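Local atomic coordinates of cellulase (Xanthomonas axonopodis pv. citri, PDB entry 4W7W), a protein that probably hydrolyses the beta-1,4-glucosidic bonds of cellulose, as a family 5 glycoside hydrolase, and is caught here with cello-oligosaccharide bound. Residues Y47-A52 with L88-K93; S53-F58 with L95-A100; Y57-G62 with N101-I106; R136-F141 with T172-T177. One frame throughout, in Å; residues are numbered along the deposited sequence.

Contact 1: Y47-A52 with L88-K93; sequences YTYPAA and LGLIKK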
loop_
_atom_site.group_PDB
_atom_site.type_symbol
_atom_site.label_atom_id
_atom_site.label_comp_id
_atom_site.label_asym_id
_atom_site.label_seq_id
_atom_site.Cartn_x
_atom_site.Cartn_y
_atom_site.Cartn_z
ATOM N N TYR A 47 6.337 -14.324 -11.487
ATOM C CA TYR A 47 6.336 -13.494 -10.290
ATOM C C TYR A 47 7.253 -14.147 -9.287
ATOM O O TYR A 47 7.647 -15.311 -9.437
ATOM C CB TYR A 47 4.916 -13.372 -9.734
ATOM C CG TYR A 47 4.335 -14.642 -9.166
ATOM C CD1 TYR A 47 3.639 -15.534 -9.975
ATOM C CD2 TYR A 47 4.443 -14.945 -7.818
ATOM C CE1 TYR A 47 3.071 -16.687 -9.468
ATOM C CE2 TYR A 47 3.883 -16.101 -7.303
ATOM C CZ TYR A 47 3.211 -16.969 -8.118
ATOM O OH TYR A 47 2.658 -18.094 -7.562
ATOM N N THR A 48 7.611 -13.389 -8.258
ATOM C CA THR A 48 8.463 -13.891 -7.211
ATOM C C THR A 48 8.075 -13.250 -5.899
ATOM O O THR A 48 7.549 -12.147 -5.887
ATOM C CB THR A 48 9.940 -13.603 -7.524
ATOM O OG1 THR A 48 10.758 -14.277 -6.570
ATOM C CG2 THR A 48 10.248 -12.103 -7.485
ATOM N N TYR A 49 8.337 -13.952 -4.807
ATOM C CA TYR A 49 8.289 -13.375 -3.479
ATOM C C TYR A 49 9.678 -12.859 -3.117
ATOM O O TYR A 49 10.667 -13.202 -3.766
ATOM C CB TYR A 49 7.719 -14.387 -2.463
ATOM C CG TYR A 49 6.209 -14.349 -2.446
ATOM C CD1 TYR A 49 5.471 -14.842 -3.507
ATOM C CD2 TYR A 49 5.526 -13.769 -1.399
ATOM C CE1 TYR A 49 4.092 -14.743 -3.533
ATOM C CE2 TYR A 49 4.141 -13.659 -1.421
ATOM C CZ TYR A 49 3.432 -14.154 -2.475
ATOM O OH TYR A 49 2.057 -14.026 -2.464
ATOM N N PRO A 50 9.771 -12.013 -2.087
ATOM C CA PRO A 50 11.069 -11.424 -1.787
ATOM C C PRO A 50 12.037 -12.437 -1.204
ATOM O O PRO A 50 11.631 -13.464 -0.653
ATOM C CB PRO A 50 10.739 -10.336 -0.744
ATOM C CG PRO A 50 9.238 -10.150 -0.796
ATOM C CD PRO A 50 8.703 -11.483 -1.227
ATOM N N ALA A 51 13.315 -12.149 -1.328
ATOM C CA ALA A 51 14.328 -12.939 -0.654
ATOM C C ALA A 51 14.330 -12.545 0.814
ATOM O O ALA A 51 14.085 -11.384 1.148
ATOM C CB ALA A 51 15.706 -12.657 -1.248
ATOM N N ALA A 52 14.686 -13.479 1.688
ATOM C CA ALA A 52 14.801 -13.147 3.100
ATOM C C ALA A 52 15.804 -12.013 3.318
ATOM O O ALA A 52 15.614 -11.172 4.197
ATOM C CB ALA A 52 15.220 -14.362 3.902
ATOM N N LEU A 88 -0.621 -18.873 0.010
ATOM C CA LEU A 88 -0.664 -18.539 1.418
ATOM C C LEU A 88 0.666 -18.877 2.079
ATOM O O LEU A 88 1.165 -18.133 2.923
ATOM C CB LEU A 88 -1.821 -19.275 2.065
ATOM C CG LEU A 88 -2.053 -19.007 3.531
ATOM C CD1 LEU A 88 -2.340 -17.525 3.760
ATOM C CD2 LEU A 88 -3.183 -19.901 4.002
ATOM N N GLY A 89 1.245 -20.007 1.699
ATOM C CA GLY A 89 2.527 -20.399 2.247
ATOM C C GLY A 89 3.633 -19.408 1.938
ATOM O O GLY A 89 4.475 -19.132 2.776
ATOM N N LEU A 90 3.621 -18.862 0.725
ATOM C CA LEU A 90 4.601 -17.857 0.338
ATOM C C LEU A 90 4.441 -16.607 1.184
ATOM O O LEU A 90 5.428 -16.009 1.631
ATOM C CB LEU A 90 4.470 -17.541 -1.153
ATOM C CG LEU A 90 4.966 -18.670 -2.068
ATOM C CD1 LEU A 90 4.405 -18.532 -3.472
ATOM C CD2 LEU A 90 6.490 -18.709 -2.116
ATOM N N ILE A 91 3.190 -16.182 1.412
ATOM C CA ILE A 91 2.932 -15.017 2.251
ATOM C C ILE A 91 3.428 -15.297 3.667
ATOM O O ILE A 91 4.077 -14.454 4.274
ATOM C CB ILE A 91 1.442 -14.630 2.228
ATOM C CG1 ILE A 91 1.034 -14.171 0.821
ATOM C CG2 ILE A 91 1.145 -13.560 3.252
ATOM C CD1 ILE A 91 -0.458 -14.115 0.580
ATOM N N LYS A 92 3.105 -16.469 4.201
ATOM C CA LYS A 92 3.530 -16.816 5.558
ATOM C C LYS A 92 5.046 -16.895 5.691
ATOM O O LYS A 92 5.592 -16.552 6.734
ATOM C CB LYS A 92 2.854 -18.121 6.010
ATOM C CG LYS A 92 1.372 -17.910 6.278
ATOM C CD LYS A 92 0.662 -19.145 6.771
ATOM C CE LYS A 92 -0.758 -18.787 7.173
ATOM N NZ LYS A 92 -1.442 -19.885 7.895
ATOM N N LYS A 93 5.738 -17.316 4.632
ATOM C CA LYS A 93 7.189 -17.331 4.633
ATOM C C LYS A 93 7.754 -15.904 4.686
ATOM O O LYS A 93 8.700 -15.624 5.437
ATOM C CB LYS A 93 7.679 -18.098 3.400
ATOM C CG LYS A 93 9.171 -18.190 3.237
ATOM C CD LYS A 93 9.539 -19.107 2.070
ATOM C CE LYS A 93 11.018 -19.080 1.753
ATOM N NZ LYS A 93 11.270 -19.675 0.416
#
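Tyr49 and Leu90 bring the backbones closest, their CA atoms 6.9 Å apart, where the irregular 47-52 segment, leading from barrel strand 24-29 to helix 52-60, passes helix 85-100. Both belong to the (beta/alpha)8 barrel of a family 5 glycoside hydrolase, and the contact is a loop laid against one of the helices that ring the barrel. The Tyr49 ring carries most of it. Leu90 CB stands over the centre of one ring face in a CH-pi contact, 3.6 Å from the centroid and only 6° off the ring normal. With its CG anti to the carbonyl carbon (chi1 -72°), Leu90 then sends CD1 past the CD1-CE1 side of the same ring, 3.8 Å from Tyr49 CE1. Ile91 meets the phenol end at a slant, its CG1 3.9 Å from Tyr49 CE2. Leu68 and Phe70 of strand 65-70 also touch Tyr49, so the tyrosine packs between helix 85-100 and the barrel wall. The neighbouring Tyr47 barely reaches the helix through its hydroxyl. Gln87, just ahead of the helical segment, joins the two phenols: its OE1 is hydrogen-bonded to Tyr49 OH and its NE2 to Tyr47 OH. That polar link holds the end of the Tyr49 ring beside an aliphatic branch, Ile91 CG1 lying 3.4 Å from Tyr49 OH.

Contact 2: S53-F58 with L95-A100; sequences SDFSYF and LEAAKA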
loop_
_atom_site.group_PDB
_atom_site.type_symbol
_atom_site.label_atom_id
_atom_site.label_comp_id
_atom_site.label_asym_id
_atom_site.label_seq_id
_atom_site.Cartn_x
_atom_site.Cartn_y
_atom_site.Cartn_z
ATOM N N SER A 53 16.875 -11.988 2.525
ATOM C CA SER A 53 17.869 -10.938 2.646
ATOM C C SER A 53 17.322 -9.548 2.342
ATOM O O SER A 53 17.909 -8.562 2.763
ATOM C CB SER A 53 19.055 -11.237 1.740
ATOM O OG SER A 53 18.684 -11.392 0.376
ATOM N N ASP A 54 16.235 -9.465 1.583
ATOM C CA ASP A 54 15.625 -8.159 1.328
ATOM C C ASP A 54 15.145 -7.584 2.672
ATOM O O ASP A 54 15.327 -6.410 2.972
ATOM C CB ASP A 54 14.440 -8.268 0.346
ATOM C CG ASP A 54 14.821 -8.769 -1.053
ATOM O OD1 ASP A 54 15.997 -8.624 -1.463
ATOM O OD2 ASP A 54 13.906 -9.310 -1.732
ATOM N N PHE A 55 14.468 -8.418 3.460
ATOM C CA PHE A 55 13.957 -7.975 4.753
ATOM C C PHE A 55 15.092 -7.492 5.648
ATOM O O PHE A 55 15.007 -6.427 6.254
ATOM C CB PHE A 55 13.163 -9.085 5.447
ATOM C CG PHE A 55 11.893 -9.445 4.738
ATOM C CD1 PHE A 55 11.906 -10.366 3.696
ATOM C CD2 PHE A 55 10.691 -8.854 5.077
ATOM C CE1 PHE A 55 10.731 -10.698 3.037
ATOM C CE2 PHE A 55 9.525 -9.187 4.416
ATOM C CZ PHE A 55 9.549 -10.097 3.385
ATOM N N SER A 56 16.165 -8.277 5.732
ATOM C CA SER A 56 17.267 -7.887 6.609
ATOM C C SER A 56 17.988 -6.629 6.107
ATOM O O SER A 56 18.394 -5.800 6.908
ATOM C CB SER A 56 18.237 -9.044 6.842
ATOM O OG SER A 56 18.719 -9.573 5.641
ATOM N N TYR A 57 18.133 -6.480 4.798
ATOM C CA TYR A 57 18.749 -5.273 4.248
ATOM C C TYR A 57 17.957 -4.042 4.673
ATOM O O TYR A 57 18.523 -3.071 5.195
ATOM C CB TYR A 57 18.829 -5.326 2.722
ATOM C CG TYR A 57 19.281 -3.997 2.155
ATOM C CD1 TYR A 57 20.615 -3.629 2.170
ATOM C CD2 TYR A 57 18.356 -3.087 1.664
ATOM C CE1 TYR A 57 21.015 -2.398 1.686
ATOM C CE2 TYR A 57 18.748 -1.856 1.183
ATOM C CZ TYR A 57 20.073 -1.508 1.191
ATOM O OH TYR A 57 20.421 -0.268 0.686
ATOM N N PHE A 58 16.648 -4.063 4.476
ATOM C CA PHE A 58 15.865 -2.875 4.817
ATOM C C PHE A 58 15.798 -2.646 6.319
ATOM O O PHE A 58 15.833 -1.513 6.765
ATOM C CB PHE A 58 14.497 -2.900 4.111
ATOM C CG PHE A 58 14.640 -2.694 2.634
ATOM C CD1 PHE A 58 15.052 -1.446 2.162
ATOM C CD2 PHE A 58 14.517 -3.731 1.718
ATOM C CE1 PHE A 58 15.302 -1.242 0.824
ATOM C CE2 PHE A 58 14.773 -3.535 0.377
ATOM C CZ PHE A 58 15.186 -2.288 -0.073
ATOM N N LEU A 95 6.164 -13.430 6.044
ATOM C CA LEU A 95 5.865 -12.995 7.396
ATOM C C LEU A 95 6.913 -13.487 8.393
ATOM O O LEU A 95 7.291 -12.737 9.292
ATOM C CB LEU A 95 4.480 -13.464 7.789
ATOM C CG LEU A 95 4.041 -13.125 9.214
ATOM C CD1 LEU A 95 4.102 -11.633 9.512
ATOM C CD2 LEU A 95 2.648 -13.670 9.426
ATOM N N GLU A 96 7.386 -14.722 8.246
ATOM C CA GLU A 96 8.454 -15.194 9.122
ATOM C C GLU A 96 9.673 -14.292 9.025
ATOM O O GLU A 96 10.296 -13.973 10.041
ATOM C CB GLU A 96 8.857 -16.645 8.805
ATOM C CG GLU A 96 7.832 -17.692 9.202
ATOM C CD GLU A 96 8.355 -19.123 9.185
ATOM O OE1 GLU A 96 9.598 -19.350 9.284
ATOM O OE2 GLU A 96 7.479 -20.014 9.122
ATOM N N ALA A 97 10.028 -13.898 7.804
ATOM C CA ALA A 97 11.195 -13.045 7.617
ATOM C C ALA A 97 10.973 -11.673 8.237
ATOM O O ALA A 97 11.869 -11.121 8.900
ATOM C CB ALA A 97 11.519 -12.907 6.147
ATOM N N ALA A 98 9.795 -11.096 8.010
ATOM C CA ALA A 98 9.476 -9.802 8.619
ATOM C C ALA A 98 9.573 -9.881 10.135
ATOM O O ALA A 98 10.227 -9.066 10.767
ATOM C CB ALA A 98 8.094 -9.328 8.189
ATOM N N LYS A 99 8.957 -10.902 10.727
ATOM C CA LYS A 99 8.985 -11.027 12.172
ATOM C C LYS A 99 10.393 -11.185 12.723
ATOM O O LYS A 99 10.753 -10.586 13.737
ATOM C CB LYS A 99 8.103 -12.189 12.628
ATOM C CG LYS A 99 6.615 -11.910 12.514
ATOM C CD LYS A 99 5.770 -13.176 12.637
ATOM C CE LYS A 99 6.018 -13.953 13.917
ATOM N NZ LYS A 99 5.039 -15.064 14.040
ATOM N N ALA A 100 11.211 -11.969 12.035
ATOM C CA ALA A 100 12.570 -12.194 12.494
ATOM C C ALA A 100 13.394 -10.920 12.472
ATOM O O ALA A 100 14.327 -10.782 13.244
ATOM C CB ALA A 100 13.239 -13.258 11.651
#
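Phe55 of helix 52-60 reaches across to Ala97 and Ala98 of helix 85-100, a large ring set against two small residues. The first kind of interaction is CH-pi: Ala97 CB sits over one face of the Phe55 ring, 3.9 Å from its centroid. The methyl lies 23° off the ring normal and is displaced toward the rim, so its nearest ring atom is Phe55 CD1, at 3.6 Å from Ala97 CB. The second is plain apolar packing along the CD2-CE2 side of the ring, where Phe55 CE2 comes 4.0 Å from Ala98 CB. Here the ring also meets the helix backbone at an oblique angle, with Phe55 CD2 3.8 Å from Ala98 N. Placing CG beside the backbone N (chi1 -67°) throws the ring out of its own helix and lets it span both alanines. Their short side chains allow the helices to approach until Phe55 CA and Ala98 CA are 6.2 Å apart. Two successive outer helices of the barrel are thus joined. Phe55 also touches Leu29 of strand 24-29 and Pro50 of the preceding loop, so its ring lies where helices 52-60 and 85-100 meet the barrel wall.

Contact 3: Y57-G62 with N101-I106; sequences YFAGKG and NKQYLI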
loop_
_atom_site.group_PDB
_atom_site.type_symbol
_atom_site.label_atom_id
_atom_site.label_comp_id
_atom_site.label_asym_id
_atom_site.label_seq_id
_atom_site.Cartn_x
_atom_site.Cartn_y
_atom_site.Cartn_z
ATOM N N TYR A 57 18.133 -6.480 4.798
ATOM C CA TYR A 57 18.749 -5.273 4.248
ATOM C C TYR A 57 17.957 -4.042 4.673
ATOM O O TYR A 57 18.523 -3.071 5.195
ATOM C CB TYR A 57 18.829 -5.326 2.722
ATOM C CG TYR A 57 19.281 -3.997 2.155
ATOM C CD1 TYR A 57 20.615 -3.629 2.170
ATOM C CD2 TYR A 57 18.356 -3.087 1.664
ATOM C CE1 TYR A 57 21.015 -2.398 1.686
ATOM C CE2 TYR A 57 18.748 -1.856 1.183
ATOM C CZ TYR A 57 20.073 -1.508 1.191
ATOM O OH TYR A 57 20.421 -0.268 0.686
ATOM N N PHE A 58 16.648 -4.063 4.476
ATOM C CA PHE A 58 15.865 -2.875 4.817
ATOM C C PHE A 58 15.798 -2.646 6.319
ATOM O O PHE A 58 15.833 -1.513 6.765
ATOM C CB PHE A 58 14.497 -2.900 4.111
ATOM C CG PHE A 58 14.640 -2.694 2.634
ATOM C CD1 PHE A 58 15.052 -1.446 2.162
ATOM C CD2 PHE A 58 14.517 -3.731 1.718
ATOM C CE1 PHE A 58 15.302 -1.242 0.824
ATOM C CE2 PHE A 58 14.773 -3.535 0.377
ATOM C CZ PHE A 58 15.186 -2.288 -0.073
ATOM N N ALA A 59 15.738 -3.716 7.109
ATOM C CA ALA A 59 15.814 -3.567 8.557
ATOM C C ALA A 59 17.104 -2.874 8.964
ATOM O O ALA A 59 17.103 -2.037 9.871
ATOM C CB ALA A 59 15.702 -4.900 9.251
ATOM N N GLY A 60 18.204 -3.221 8.306
ATOM C CA GLY A 60 19.508 -2.612 8.591
ATOM C C GLY A 60 19.583 -1.139 8.263
ATOM O O GLY A 60 20.415 -0.429 8.800
ATOM N N LYS A 61 18.686 -0.665 7.405
ATOM C CA LYS A 61 18.548 0.755 7.103
ATOM C C LYS A 61 17.550 1.456 7.996
ATOM O O LYS A 61 17.282 2.638 7.779
ATOM C CB LYS A 61 18.136 0.932 5.648
ATOM C CG LYS A 61 19.164 0.428 4.670
ATOM C CD LYS A 61 20.504 1.059 4.977
ATOM C CE LYS A 61 21.495 0.879 3.867
ATOM N NZ LYS A 61 22.753 1.579 4.237
ATOM N N GLY A 62 16.994 0.746 8.982
ATOM C CA GLY A 62 16.080 1.357 9.941
ATOM C C GLY A 62 14.618 1.181 9.607
ATOM O O GLY A 62 13.762 1.726 10.293
ATOM N N ASN A 101 13.018 -9.992 11.587
ATOM C CA ASN A 101 13.677 -8.706 11.458
ATOM C C ASN A 101 12.921 -7.563 12.134
ATOM O O ASN A 101 13.216 -6.387 11.909
ATOM C CB ASN A 101 13.915 -8.414 9.978
ATOM C CG ASN A 101 14.996 -9.311 9.415
ATOM O OD1 ASN A 101 16.184 -9.021 9.567
ATOM N ND2 ASN A 101 14.605 -10.433 8.822
ATOM N N LYS A 102 11.982 -7.918 13.005
ATOM C CA LYS A 102 11.227 -6.951 13.796
ATOM C C LYS A 102 10.491 -5.938 12.916
ATOM O O LYS A 102 10.383 -4.751 13.225
ATOM C CB LYS A 102 12.100 -6.287 14.854
ATOM C CG LYS A 102 12.805 -7.285 15.771
ATOM C CD LYS A 102 13.597 -6.590 16.862
ATOM C CE LYS A 102 14.463 -7.569 17.638
ATOM N NZ LYS A 102 15.061 -6.947 18.852
ATOM N N GLN A 103 9.944 -6.442 11.819
ATOM C CA GLN A 103 9.165 -5.627 10.886
ATOM C C GLN A 103 7.694 -6.004 10.895
ATOM O O GLN A 103 7.315 -7.151 11.140
ATOM C CB GLN A 103 9.699 -5.814 9.457
ATOM C CG GLN A 103 11.074 -5.229 9.264
ATOM C CD GLN A 103 11.799 -5.737 8.035
ATOM O OE1 GLN A 103 11.689 -6.900 7.672
ATOM N NE2 GLN A 103 12.594 -4.874 7.421
ATOM N N TYR A 104 6.886 -5.010 10.564
ATOM C CA TYR A 104 5.486 -5.198 10.228
ATOM C C TYR A 104 5.359 -5.546 8.753
ATOM O O TYR A 104 6.179 -5.116 7.939
ATOM C CB TYR A 104 4.712 -3.907 10.498
ATOM C CG TYR A 104 4.699 -3.513 11.952
ATOM C CD1 TYR A 104 3.724 -4.006 12.822
ATOM C CD2 TYR A 104 5.671 -2.669 12.472
ATOM C CE1 TYR A 104 3.709 -3.657 14.162
ATOM C CE2 TYR A 104 5.660 -2.307 13.809
ATOM C CZ TYR A 104 4.675 -2.802 14.649
ATOM O OH TYR A 104 4.635 -2.459 15.981
ATOM N N LEU A 105 4.326 -6.320 8.415
ATOM C CA LEU A 105 4.071 -6.736 7.052
ATOM C C LEU A 105 2.682 -6.292 6.663
ATOM O O LEU A 105 1.692 -6.737 7.243
ATOM C CB LEU A 105 4.205 -8.249 6.943
ATOM C CG LEU A 105 4.125 -8.794 5.513
ATOM C CD1 LEU A 105 5.345 -8.397 4.692
ATOM C CD2 LEU A 105 3.957 -10.310 5.515
ATOM N N ILE A 106 2.612 -5.394 5.681
ATOM C CA ILE A 106 1.335 -4.998 5.088
ATOM C C ILE A 106 1.005 -5.958 3.955
ATOM O O ILE A 106 1.740 -6.043 2.967
ATOM C CB ILE A 106 1.340 -3.559 4.556
ATOM C CG1 ILE A 106 1.666 -2.551 5.658
ATOM C CG2 ILE A 106 0.012 -3.245 3.886
ATOM C CD1 ILE A 106 2.080 -1.198 5.127
#
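The amide of Gln103 meets the methyl of Ala59 with its NE2 end, and Asn101 meets the same methyl with its CB and backbone O, at the point where helix 52-60 ends beside the turn into strand 104-109. Gln103 NE2 lies 3.6 Å from Ala59 CB, while Asn101 CB is 4.0 Å from the same methyl. Asn101 OD1 is a little farther from it, and the backbone Asn101 O lies 3.9 Å from Ala59 CB. Within the helical segment, the Phe58 ring has Tyr57 CD2 over the centre of one face, and Phe58 CD2 in turn lies in plane at the edge of the Tyr57 ring. Lys61 CG covers one face of the Tyr57 ring, offset toward its rim.

Gln103 reaches the helix end because its chain runs extended beyond CG (chi2 163°). Its NE2 also lies 3.4 Å from Ala59 N, but both are donors and do not bond. The amide nitrogen instead donates to Phe55 O in the helix and to Met63 O just past it, two bonds that fix the rotation of the group. Asn101 ND2 donates back to Ala97 O in the last turn of the helix before it.

Both helices end by the same device. Gly62, with positive phi (96°), closes helix 52-60 in a Schellman motif, and Lys102, also with positive phi, closes helix 85-100 in another, with Gln103 N bonded to Ala98 O. Paired helix ends of this kind, each followed by a barrel strand, belong to the alpha-to-beta turns of a (beta/alpha)8 barrel.

Contact 4: R136-F141 with T172-T177; sequences RLALEF and TAIRKT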
loop_
_atom_site.group_PDB
_atom_site.type_symbol
_atom_site.label_atom_id
_atom_site.label_comp_id
_atom_site.label_asym_id
_atom_site.label_seq_id
_atom_site.Cartn_x
_atom_site.Cartn_y
_atom_site.Cartn_z
ATOM N N ARG A 136 -11.280 -14.468 4.923
ATOM C CA ARG A 136 -10.371 -15.607 4.898
ATOM C C ARG A 136 -8.961 -15.209 5.317
ATOM O O ARG A 136 -8.324 -15.926 6.088
ATOM C CB ARG A 136 -10.387 -16.240 3.524
ATOM C CG ARG A 136 -11.709 -16.892 3.177
ATOM C CD ARG A 136 -11.725 -17.355 1.746
ATOM N NE ARG A 136 -12.991 -17.936 1.301
ATOM C CZ ARG A 136 -13.311 -19.211 1.451
ATOM N NH1 ARG A 136 -12.533 -20.017 2.149
ATOM N NH2 ARG A 136 -14.441 -19.666 0.949
ATOM N N LEU A 137 -8.443 -14.095 4.808
ATOM C CA LEU A 137 -7.121 -13.648 5.228
ATOM C C LEU A 137 -7.101 -13.273 6.697
ATOM O O LEU A 137 -6.143 -13.589 7.408
ATOM C CB LEU A 137 -6.591 -12.498 4.376
ATOM C CG LEU A 137 -6.250 -12.856 2.933
ATOM C CD1 LEU A 137 -5.759 -11.611 2.210
ATOM C CD2 LEU A 137 -5.208 -13.948 2.845
ATOM N N ALA A 138 -8.167 -12.634 7.186
ATOM C CA ALA A 138 -8.231 -12.281 8.594
ATOM C C ALA A 138 -8.221 -13.532 9.484
ATOM O O ALA A 138 -7.601 -13.542 10.542
ATOM C CB ALA A 138 -9.455 -11.438 8.868
ATOM N N LEU A 139 -8.914 -14.591 9.068
ATOM C CA LEU A 139 -8.877 -15.838 9.831
ATOM C C LEU A 139 -7.469 -16.404 9.903
ATOM O O LEU A 139 -7.099 -16.989 10.918
ATOM C CB LEU A 139 -9.843 -16.866 9.246
ATOM C CG LEU A 139 -11.324 -16.576 9.506
ATOM C CD1 LEU A 139 -12.211 -17.441 8.623
ATOM C CD2 LEU A 139 -11.705 -16.764 10.965
ATOM N N GLU A 140 -6.686 -16.229 8.845
ATOM C CA GLU A 140 -5.317 -16.731 8.832
ATOM C C GLU A 140 -4.372 -15.928 9.714
ATOM O O GLU A 140 -3.455 -16.484 10.305
ATOM C CB GLU A 140 -4.745 -16.740 7.424
ATOM C CG GLU A 140 -5.438 -17.642 6.449
ATOM C CD GLU A 140 -5.317 -19.103 6.789
ATOM O OE1 GLU A 140 -4.343 -19.524 7.488
ATOM O OE2 GLU A 140 -6.215 -19.848 6.321
ATOM N N PHE A 141 -4.570 -14.609 9.773
ATOM C CA PHE A 141 -3.575 -13.694 10.339
ATOM C C PHE A 141 -4.059 -12.936 11.568
ATOM O O PHE A 141 -3.338 -12.080 12.081
ATOM C CB PHE A 141 -3.083 -12.727 9.253
ATOM C CG PHE A 141 -2.336 -13.423 8.155
ATOM C CD1 PHE A 141 -1.100 -14.026 8.400
ATOM C CD2 PHE A 141 -2.888 -13.551 6.896
ATOM C CE1 PHE A 141 -0.440 -14.716 7.407
ATOM C CE2 PHE A 141 -2.219 -14.230 5.883
ATOM C CZ PHE A 141 -0.987 -14.800 6.143
ATOM N N THR A 172 -16.072 -4.762 8.062
ATOM C CA THR A 172 -17.002 -5.527 8.876
ATOM C C THR A 172 -16.628 -7.002 8.863
ATOM O O THR A 172 -16.616 -7.659 9.909
ATOM C CB THR A 172 -18.436 -5.274 8.403
ATOM O OG1 THR A 172 -18.736 -3.903 8.680
ATOM C CG2 THR A 172 -19.438 -6.206 9.067
ATOM N N ALA A 173 -16.362 -7.534 7.677
ATOM C CA ALA A 173 -15.997 -8.942 7.538
ATOM C C ALA A 173 -14.747 -9.271 8.350
ATOM O O ALA A 173 -14.670 -10.316 9.015
ATOM C CB ALA A 173 -15.811 -9.310 6.081
ATOM N N ILE A 174 -13.753 -8.404 8.291
ATOM C CA ILE A 174 -12.527 -8.627 9.039
ATOM C C ILE A 174 -12.835 -8.625 10.535
ATOM O O ILE A 174 -12.389 -9.507 11.265
ATOM C CB ILE A 174 -11.470 -7.563 8.689
ATOM C CG1 ILE A 174 -10.964 -7.792 7.248
ATOM C CG2 ILE A 174 -10.322 -7.558 9.700
ATOM C CD1 ILE A 174 -10.208 -6.609 6.656
ATOM N N ARG A 175 -13.590 -7.642 11.008
ATOM C CA ARG A 175 -13.826 -7.556 12.446
ATOM C C ARG A 175 -14.682 -8.691 12.985
ATOM O O ARG A 175 -14.511 -9.091 14.127
ATOM C CB ARG A 175 -14.380 -6.184 12.813
ATOM C CG ARG A 175 -13.450 -5.025 12.484
ATOM C CD ARG A 175 -12.103 -5.182 13.164
ATOM N NE ARG A 175 -11.288 -3.998 12.944
ATOM C CZ ARG A 175 -9.970 -3.984 12.778
ATOM N NH1 ARG A 175 -9.257 -5.097 12.830
ATOM N NH2 ARG A 175 -9.390 -2.832 12.529
ATOM N N LYS A 176 -15.579 -9.232 12.158
ATOM C CA LYS A 176 -16.396 -10.366 12.572
ATOM C C LYS A 176 -15.539 -11.577 12.941
ATOM O O LYS A 176 -15.988 -12.407 13.715
ATOM C CB LYS A 176 -17.378 -10.761 11.471
ATOM C CG LYS A 176 -18.582 -9.847 11.351
ATOM C CD LYS A 176 -19.425 -10.202 10.149
ATOM C CE LYS A 176 -20.722 -9.401 10.115
ATOM N NZ LYS A 176 -21.417 -9.565 8.826
ATOM N N THR A 177 -14.326 -11.690 12.388
ATOM C CA THR A 177 -13.459 -12.821 12.711
ATOM C C THR A 177 -12.804 -12.684 14.074
ATOM O O THR A 177 -12.192 -13.642 14.556
ATOM C CB THR A 177 -12.325 -13.005 11.694
ATOM O OG1 THR A 177 -11.381 -11.930 11.825
ATOM C CG2 THR A 177 -12.849 -13.087 10.279
#
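Two consecutive outer helices of the (beta/alpha)8 barrel, 127-141 and 160-176, pack together near their C-terminal ends. Ala138 is the small residue at the closest approach, its CA 5.7 Å from Ile174 CA. Its methyl points toward the 172-177 segment, where Ala138 CB lies 4.1 Å from Ile174 CG2 and 3.6 Å from Thr177 OG1. Ile174 offers the CG2 branch, while Thr177 supplies most of the surface on its side. The aliphatic part of Thr177 faces Leu139: Leu139 CD2 lies 3.9 Å from Thr177 CB, and Thr177 CG2 lies equally near to Leu139 CG. Leu139 starts off alongside the interface, and its branched end then swings in to close the exposed margin.

The threonine hydroxyl takes part in bonds within its own helix end. With OG1 between the backbone N and the carbonyl carbon (chi1 70°), it turns back and donates to Ile174 O over 2.7 Å. The donor oxygen lies in the plane of that carbonyl, with a C=O...OG1 angle of 155°. Ile174 O also accepts from Thr177 N, so one oxygen receives two donors from a single residue, and Thr177 OG1 in turn accepts from Ala179 N. This fastening holds the methyl of Thr177 toward Leu139.

On the inner side, Ala138 and Ile174 both touch Phe149 of strand 147-150, the strand that lies between the two helices in the chain. Helix, strand and next helix packed in this way form the alpha-beta-alpha unit that recurs around a (beta/alpha)8 barrel.

Helix 85-100 ties the set together. Contacts 1 and 2 use successive parts of it, with centres 11 Å apart, and touch where Pro50 CB lies 3.8 Å from Phe55 CE1. Contacts 2 and 3 are closer still, centres 6 Å apart, sharing Tyr57 and Phe58. The same helix also meets contact 4: Lys92 NZ forms a 3.0 Å salt bridge with Glu140 OE1, and Leu95 and Ile91 pack on Phe141. Contact 3 has no touch with contact 4, their centres being about 25 Å apart. In contact 1 the side chain of Tyr47 is about 8 Å from a bound glucose unit.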